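Local structure of glucose dehydrogenase (Serratia sp. FS14, 7CDY) at residues 259-264 / 306-311; 199-204 / 281-286. The protein belongs to the glucose/sorbosone dehydrogenase family of beta-propeller proteins, whose antiparallel sheets are joined by long loops, and carries a bound calcium ion. All coordinates share one frame; numbering follows the deposited sequence.

Contact 1: residues 259-264 / 306-311; sequences HYWRVS and VAEERL
E308 is where strand 306-311 reaches across to 259-264, and its carboxylate meets the edges of the W261 and H259 rings. Its chain is fully extended, with CG anti to the backbone N (chi1 173°), which carries the acid away from its own strand. The indole N-H of W261 points at it: NE1 donates to E308 OE1 over 2.9 Å at 164°. That oxygen lies close to the indole plane, whereas the donor stands above the carboxylate plane; the two flat groups are turned 75° apart. The other oxygen reaches the histidine through water. E308 OE2 lies at the ring edge of H259, 3.9 Å from its NE2, and one bridging molecule is 2.6 Å from E308 OE2 and 2.8 Å from H259 NE2. A second water, over a face of the W261 ring, donates to E308 OE2 and to the carbonyl O of Y260. In the beta-propeller this is a junction between consecutive four-stranded sheets: strand 259-261 borders one, strand 304-311 the other, and with their segment axes 10.9 Å apart the side chains and water do the bridging. Two residues on, R310 folds back along its strand, bent at chi2, and grips E308 side-on in a salt bridge. Its NE reaches E308 OE1 at 2.9 Å and its NH2 reaches the same atom at 3.1 Å, so three N-H groups converge on one oxygen. This should stabilise the carboxylate as an anion and, with the waters at OE2, probably limits its rotation. R310 NH1 is taken by Q292, while its NH2 also passes 4.1 Å from CD1 of W261 and donates to a water that in turn donates to the carbonyl O of V263.

Contact 2: residues 199-204 / 281-286; sequences NPWSGA and WRHSLF
H283 takes the third position of a type II beta turn from W281 to S284, with a positive phi of 68°, and meets W201 of the compact 199-204 loop, the two CA atoms being 8.6 Å apart. The encounter is one of ring surfaces. W201 CG lies anti to its carbonyl carbon (chi1 -53°), which turns the indole toward H283. The imidazole lies over one face of the indole, with H283 CE1 3.4 Å from W201 NE1 and H283 ND1 3.5 Å from W201 CE2. The planes are inclined by 34°, which makes the pair oblique. Farther along the indole, W201 CH2 comes within 3.4 Å of CA of H283, so the six-membered ring rests against the turn's backbone. On the opposite face P200 CG sits over the indole centre, sandwiching the tryptophan between proline and histidine. Side-chain bonds within the loop brace the backbone that carries it: N199 OD1 accepts from W201 N at 2.9 Å, an Asx turn, and S202 N lies 3.0 Å from N199 OD1, a bond that extends it to an Asx motif; S202 OG accepts from A204 N in an ST turn. W201 joins this loop, which links strands 192-198 and 205-210 of one propeller sheet, to the connection entering strand 284-289 of the next. At the indole edge a water lies in the ring plane, accepting a weak bond from W201 NE1 and a firmer one of 3.0 Å from R282 NH2. R282 is itself held through NH1 by the carbonyl of G275 and a salt bridge to D274, whose carboxylate also takes a weak bond from W201 NE1. The chemistry implies a contact made chiefly by dispersion between flat surfaces, with the polar edge of the indole served by water and D274.

Contacts 1 and 2 lie about 17 Å apart, centre to centre, and join the same two neighbouring sheets of the propeller at different places: contact 1 through their border strands 259-261 and 304-311, contact 2 through the loop 199-204 and the turn leading into strand 284-289. They also touch directly, L311 CD2 packing 4.1 Å from W281 CZ2. R297, on the intervening strand 294-301, serves both, with a salt bridge to E309 and a hydrogen bond to S284. Contact 1 lies in the neighbourhood of the metal site: the W261 side chain is about 11 Å from the calcium ion, and the calcium site residue E217 belongs to strand 216-219, the sheet neighbour of 259-261.

Contact 1: residues 259-264 / 306-311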
loop_
_atom_site.group_PDB
_atom_site.type_symbol
_atom_site.label_atom_id
_atom_site.label_comp_id
_atom_site.label_asym_id
_atom_site.label_seq_id
_atom_site.Cartn_x
_atom_site.Cartn_y
_atom_site.Cartn_z
ATOM N N HIS A 259 7.420 -9.086 -12.315
ATOM C CA HIS A 259 6.315 -9.323 -13.218
ATOM C C HIS A 259 5.758 -7.964 -13.599
ATOM O O HIS A 259 5.790 -7.025 -12.798
ATOM C CB HIS A 259 5.246 -10.148 -12.498
ATOM C CG HIS A 259 4.309 -10.857 -13.415
ATOM N ND1 HIS A 259 4.673 -11.982 -14.122
ATOM C CD2 HIS A 259 3.028 -10.588 -13.755
ATOM C CE1 HIS A 259 3.648 -12.382 -14.853
ATOM N NE2 HIS A 259 2.637 -11.557 -14.647
ATOM N N TYR A 260 5.259 -7.849 -14.824
ATOM C CA TYR A 260 4.730 -6.572 -15.283
ATOM C C TYR A 260 3.511 -6.795 -16.162
ATOM O O TYR A 260 3.295 -7.885 -16.697
ATOM C CB TYR A 260 5.788 -5.731 -16.019
ATOM C CG TYR A 260 6.425 -6.421 -17.206
ATOM C CD1 TYR A 260 5.860 -6.347 -18.478
ATOM C CD2 TYR A 260 7.586 -7.164 -17.048
ATOM C CE1 TYR A 260 6.444 -6.985 -19.549
ATOM C CE2 TYR A 260 8.177 -7.801 -18.118
ATOM C CZ TYR A 260 7.600 -7.715 -19.360
ATOM O OH TYR A 260 8.187 -8.357 -20.427
ATOM N N TRP A 261 2.723 -5.735 -16.316
ATOM C CA TRP A 261 1.502 -5.755 -17.112
ATOM C C TRP A 261 1.584 -4.629 -18.129
ATOM O O TRP A 261 1.458 -3.451 -17.775
ATOM C CB TRP A 261 0.285 -5.532 -16.219
ATOM C CG TRP A 261 -0.116 -6.667 -15.332
ATOM C CD1 TRP A 261 -1.150 -7.541 -15.538
ATOM C CD2 TRP A 261 0.467 -7.024 -14.070
ATOM N NE1 TRP A 261 -1.233 -8.423 -14.493
ATOM C CE2 TRP A 261 -0.257 -8.128 -13.576
ATOM C CE3 TRP A 261 1.522 -6.517 -13.302
ATOM C CZ2 TRP A 261 0.049 -8.736 -12.359
ATOM C CZ3 TRP A 261 1.827 -7.133 -12.094
ATOM C CH2 TRP A 261 1.090 -8.225 -11.636
ATOM N N ARG A 262 1.756 -4.984 -19.403
ATOM C CA ARG A 262 1.800 -3.953 -20.434
ATOM C C ARG A 262 0.486 -3.187 -20.537
ATOM O O ARG A 262 0.490 -1.986 -20.823
ATOM C CB ARG A 262 2.204 -4.564 -21.774
ATOM C CG ARG A 262 3.666 -4.958 -21.797
ATOM C CD ARG A 262 4.041 -5.580 -23.143
ATOM N NE ARG A 262 5.458 -5.924 -23.223
ATOM C CZ ARG A 262 6.416 -5.042 -23.484
ATOM N NH1 ARG A 262 7.675 -5.446 -23.551
ATOM N NH2 ARG A 262 6.116 -3.762 -23.677
ATOM N N VAL A 263 -0.641 -3.840 -20.271
ATOM C CA VAL A 263 -1.921 -3.158 -20.126
ATOM C C VAL A 263 -2.236 -3.109 -18.635
ATOM O O VAL A 263 -2.316 -4.155 -17.979
ATOM C CB VAL A 263 -3.031 -3.863 -20.926
ATOM C CG1 VAL A 263 -4.351 -3.097 -20.800
ATOM C CG2 VAL A 263 -2.621 -4.004 -22.406
ATOM N N SER A 264 -2.360 -1.905 -18.090
ATOM C CA SER A 264 -2.459 -1.740 -16.628
ATOM C C SER A 264 -3.798 -2.188 -16.065
ATOM O O SER A 264 -4.833 -1.626 -16.434
ATOM C CB SER A 264 -2.262 -0.290 -16.241
ATOM O OG SER A 264 -0.962 0.159 -16.555
ATOM N N VAL A 306 4.208 -18.094 -11.844
ATOM C CA VAL A 306 4.000 -19.152 -12.833
ATOM C C VAL A 306 2.625 -19.142 -13.485
ATOM O O VAL A 306 2.438 -19.839 -14.498
ATOM C CB VAL A 306 4.334 -20.554 -12.281
ATOM C CG1 VAL A 306 5.767 -20.599 -11.777
ATOM C CG2 VAL A 306 3.364 -20.935 -11.194
ATOM N N ALA A 307 1.653 -18.410 -12.944
ATOM C CA ALA A 307 0.349 -18.310 -13.583
ATOM C C ALA A 307 -0.362 -17.079 -13.043
ATOM O O ALA A 307 -0.114 -16.652 -11.908
ATOM C CB ALA A 307 -0.503 -19.555 -13.325
ATOM N N GLU A 308 -1.238 -16.514 -13.876
ATOM C CA GLU A 308 -2.069 -15.367 -13.523
ATOM C C GLU A 308 -3.529 -15.719 -13.787
ATOM O O GLU A 308 -3.896 -16.043 -14.925
ATOM C CB GLU A 308 -1.673 -14.115 -14.317
ATOM C CG GLU A 308 -2.637 -12.957 -14.094
ATOM C CD GLU A 308 -2.251 -11.690 -14.838
ATOM O OE1 GLU A 308 -3.025 -10.711 -14.754
ATOM O OE2 GLU A 308 -1.207 -11.672 -15.518
ATOM N N GLU A 309 -4.359 -15.628 -12.752
ATOM C CA GLU A 309 -5.791 -15.870 -12.827
ATOM C C GLU A 309 -6.529 -14.578 -12.512
ATOM O O GLU A 309 -6.013 -13.714 -11.792
ATOM C CB GLU A 309 -6.242 -16.964 -11.819
ATOM C CG GLU A 309 -7.767 -17.225 -11.769
ATOM C CD GLU A 309 -8.214 -18.230 -10.703
ATOM O OE1 GLU A 309 -7.412 -18.596 -9.822
ATOM O OE2 GLU A 309 -9.390 -18.659 -10.749
ATOM N N ARG A 310 -7.739 -14.445 -13.049
ATOM C CA ARG A 310 -8.607 -13.299 -12.809
ATOM C C ARG A 310 -9.894 -13.777 -12.152
ATOM O O ARG A 310 -10.519 -14.736 -12.625
ATOM C CB ARG A 310 -8.941 -12.581 -14.126
ATOM C CG ARG A 310 -7.745 -11.998 -14.872
ATOM C CD ARG A 310 -6.931 -11.065 -13.979
ATOM N NE ARG A 310 -5.877 -10.354 -14.697
ATOM C CZ ARG A 310 -6.071 -9.223 -15.363
ATOM N NH1 ARG A 310 -7.285 -8.687 -15.417
ATOM N NH2 ARG A 310 -5.048 -8.631 -15.972
ATOM N N LEU A 311 -10.307 -13.089 -11.088
ATOM C CA LEU A 311 -11.519 -13.385 -10.339
ATOM C C LEU A 311 -12.350 -12.114 -10.228
ATOM O O LEU A 311 -11.824 -11.003 -10.303
ATOM C CB LEU A 311 -11.202 -13.902 -8.914
ATOM C CG LEU A 311 -10.329 -15.151 -8.771
ATOM C CD1 LEU A 311 -8.846 -14.817 -8.904
ATOM C CD2 LEU A 311 -10.583 -15.801 -7.420
HETATM O O HOH W 1 1.147 -9.994 -16.349
HETATM O O HOH W 2 0.859 -13.174 -16.168
HETATM O O HOH W 3 -4.081 -6.298 -17.987
#

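Contact 2: residues 199-204 / 281-286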
loop_
_atom_site.group_PDB
_atom_site.type_symbol
_atom_site.label_atom_id
_atom_site.label_comp_id
_atom_site.label_asym_id
_atom_site.label_seq_id
_atom_site.Cartn_x
_atom_site.Cartn_y
_atom_site.Cartn_z
ATOM N N ASN A 199 6.370 -11.420 2.256
ATOM C CA ASN A 199 6.214 -12.802 1.818
ATOM C C ASN A 199 6.354 -13.707 3.041
ATOM O O ASN A 199 7.412 -13.704 3.691
ATOM C CB ASN A 199 7.276 -13.111 0.762
ATOM C CG ASN A 199 7.156 -14.519 0.187
ATOM O OD1 ASN A 199 7.089 -15.501 0.934
ATOM N ND2 ASN A 199 7.130 -14.626 -1.134
ATOM N N PRO A 200 5.321 -14.475 3.404
ATOM C CA PRO A 200 5.365 -15.242 4.659
ATOM C C PRO A 200 6.304 -16.429 4.616
ATOM O O PRO A 200 6.624 -16.984 5.675
ATOM C CB PRO A 200 3.911 -15.690 4.846
ATOM C CG PRO A 200 3.359 -15.752 3.460
ATOM C CD PRO A 200 4.036 -14.629 2.704
ATOM N N TRP A 201 6.761 -16.828 3.438
ATOM C CA TRP A 201 7.654 -17.966 3.291
ATOM C C TRP A 201 9.117 -17.563 3.212
ATOM O O TRP A 201 9.967 -18.232 3.811
ATOM C CB TRP A 201 7.232 -18.800 2.076
ATOM C CG TRP A 201 5.773 -19.143 2.176
ATOM C CD1 TRP A 201 5.202 -20.023 3.050
ATOM C CD2 TRP A 201 4.692 -18.565 1.428
ATOM N NE1 TRP A 201 3.840 -20.049 2.878
ATOM C CE2 TRP A 201 3.500 -19.162 1.890
ATOM C CE3 TRP A 201 4.619 -17.618 0.400
ATOM C CZ2 TRP A 201 2.248 -18.840 1.364
ATOM C CZ3 TRP A 201 3.374 -17.293 -0.118
ATOM C CH2 TRP A 201 2.207 -17.901 0.370
ATOM N N SER A 202 9.435 -16.463 2.520
ATOM C CA SER A 202 10.823 -16.038 2.373
ATOM C C SER A 202 11.225 -14.950 3.355
ATOM O O SER A 202 12.425 -14.752 3.577
ATOM C CB SER A 202 11.074 -15.445 0.987
ATOM O OG SER A 202 10.294 -14.267 0.804
ATOM N N GLY A 203 10.269 -14.202 3.896
ATOM C CA GLY A 203 10.600 -13.073 4.735
ATOM C C GLY A 203 10.971 -11.813 3.992
ATOM O O GLY A 203 11.363 -10.830 4.630
ATOM N N ALA A 204 10.840 -11.797 2.671
ATOM C CA ALA A 204 11.152 -10.612 1.883
ATOM C C ALA A 204 9.922 -9.734 1.701
ATOM O O ALA A 204 8.808 -10.229 1.497
ATOM C CB ALA A 204 11.670 -11.015 0.504
ATOM N N TRP A 281 -5.389 -22.180 -2.676
ATOM C CA TRP A 281 -4.914 -20.807 -2.734
ATOM C C TRP A 281 -3.566 -20.614 -2.059
ATOM O O TRP A 281 -2.987 -19.529 -2.177
ATOM C CB TRP A 281 -5.939 -19.874 -2.085
ATOM C CG TRP A 281 -7.073 -19.481 -2.977
ATOM C CD1 TRP A 281 -7.277 -19.856 -4.273
ATOM C CD2 TRP A 281 -8.158 -18.612 -2.634
ATOM N NE1 TRP A 281 -8.426 -19.274 -4.758
ATOM C CE2 TRP A 281 -8.986 -18.508 -3.769
ATOM C CE3 TRP A 281 -8.510 -17.915 -1.474
ATOM C CZ2 TRP A 281 -10.142 -17.728 -3.778
ATOM C CZ3 TRP A 281 -9.659 -17.145 -1.486
ATOM C CH2 TRP A 281 -10.459 -17.058 -2.628
ATOM N N ARG A 282 -3.055 -21.620 -1.350
ATOM C CA ARG A 282 -1.769 -21.466 -0.687
ATOM C C ARG A 282 -0.678 -21.224 -1.721
ATOM O O ARG A 282 -0.714 -21.772 -2.827
ATOM C CB ARG A 282 -1.453 -22.703 0.160
ATOM C CG ARG A 282 -2.410 -22.882 1.341
ATOM C CD ARG A 282 -2.036 -24.077 2.224
ATOM N NE ARG A 282 -0.608 -24.128 2.518
ATOM C CZ ARG A 282 0.004 -23.339 3.394
ATOM N NH1 ARG A 282 -0.687 -22.437 4.076
ATOM N NH2 ARG A 282 1.313 -23.454 3.588
ATOM N N HIS A 283 0.272 -20.357 -1.368
ATOM C CA HIS A 283 1.364 -19.964 -2.254
ATOM C C HIS A 283 0.890 -19.127 -3.443
ATOM O O HIS A 283 1.540 -19.092 -4.487
ATOM C CB HIS A 283 2.243 -21.151 -2.670
ATOM C CG HIS A 283 2.915 -21.814 -1.507
ATOM N ND1 HIS A 283 3.982 -21.245 -0.843
ATOM C CD2 HIS A 283 2.641 -22.971 -0.860
ATOM C CE1 HIS A 283 4.351 -22.036 0.148
ATOM N NE2 HIS A 283 3.554 -23.091 0.159
ATOM N N SER A 284 -0.235 -18.440 -3.279
ATOM C CA SER A 284 -0.714 -17.457 -4.236
ATOM C C SER A 284 -0.593 -16.058 -3.644
ATOM O O SER A 284 -0.619 -15.874 -2.422
ATOM C CB SER A 284 -2.170 -17.726 -4.632
ATOM O OG SER A 284 -2.266 -18.831 -5.518
ATOM N N LEU A 285 -0.480 -15.075 -4.538
ATOM C CA LEU A 285 -0.439 -13.659 -4.198
ATOM C C LEU A 285 -1.649 -13.008 -4.851
ATOM O O LEU A 285 -1.846 -13.132 -6.064
ATOM C CB LEU A 285 0.852 -13.038 -4.731
ATOM C CG LEU A 285 0.973 -11.519 -4.640
ATOM C CD1 LEU A 285 0.872 -11.088 -3.186
ATOM C CD2 LEU A 285 2.282 -11.045 -5.262
ATOM N N PHE A 286 -2.471 -12.351 -4.052
ATOM C CA PHE A 286 -3.682 -11.709 -4.542
ATOM C C PHE A 286 -3.486 -10.197 -4.610
ATOM O O PHE A 286 -2.948 -9.588 -3.676
ATOM C CB PHE A 286 -4.849 -12.036 -3.611
ATOM C CG PHE A 286 -5.316 -13.455 -3.712
ATOM C CD1 PHE A 286 -4.749 -14.458 -2.935
ATOM C CD2 PHE A 286 -6.315 -13.794 -4.601
ATOM C CE1 PHE A 286 -5.184 -15.770 -3.037
ATOM C CE2 PHE A 286 -6.767 -15.098 -4.705
ATOM C CZ PHE A 286 -6.193 -16.088 -3.917
HETATM O O HOH W 4 3.627 -22.470 5.220
#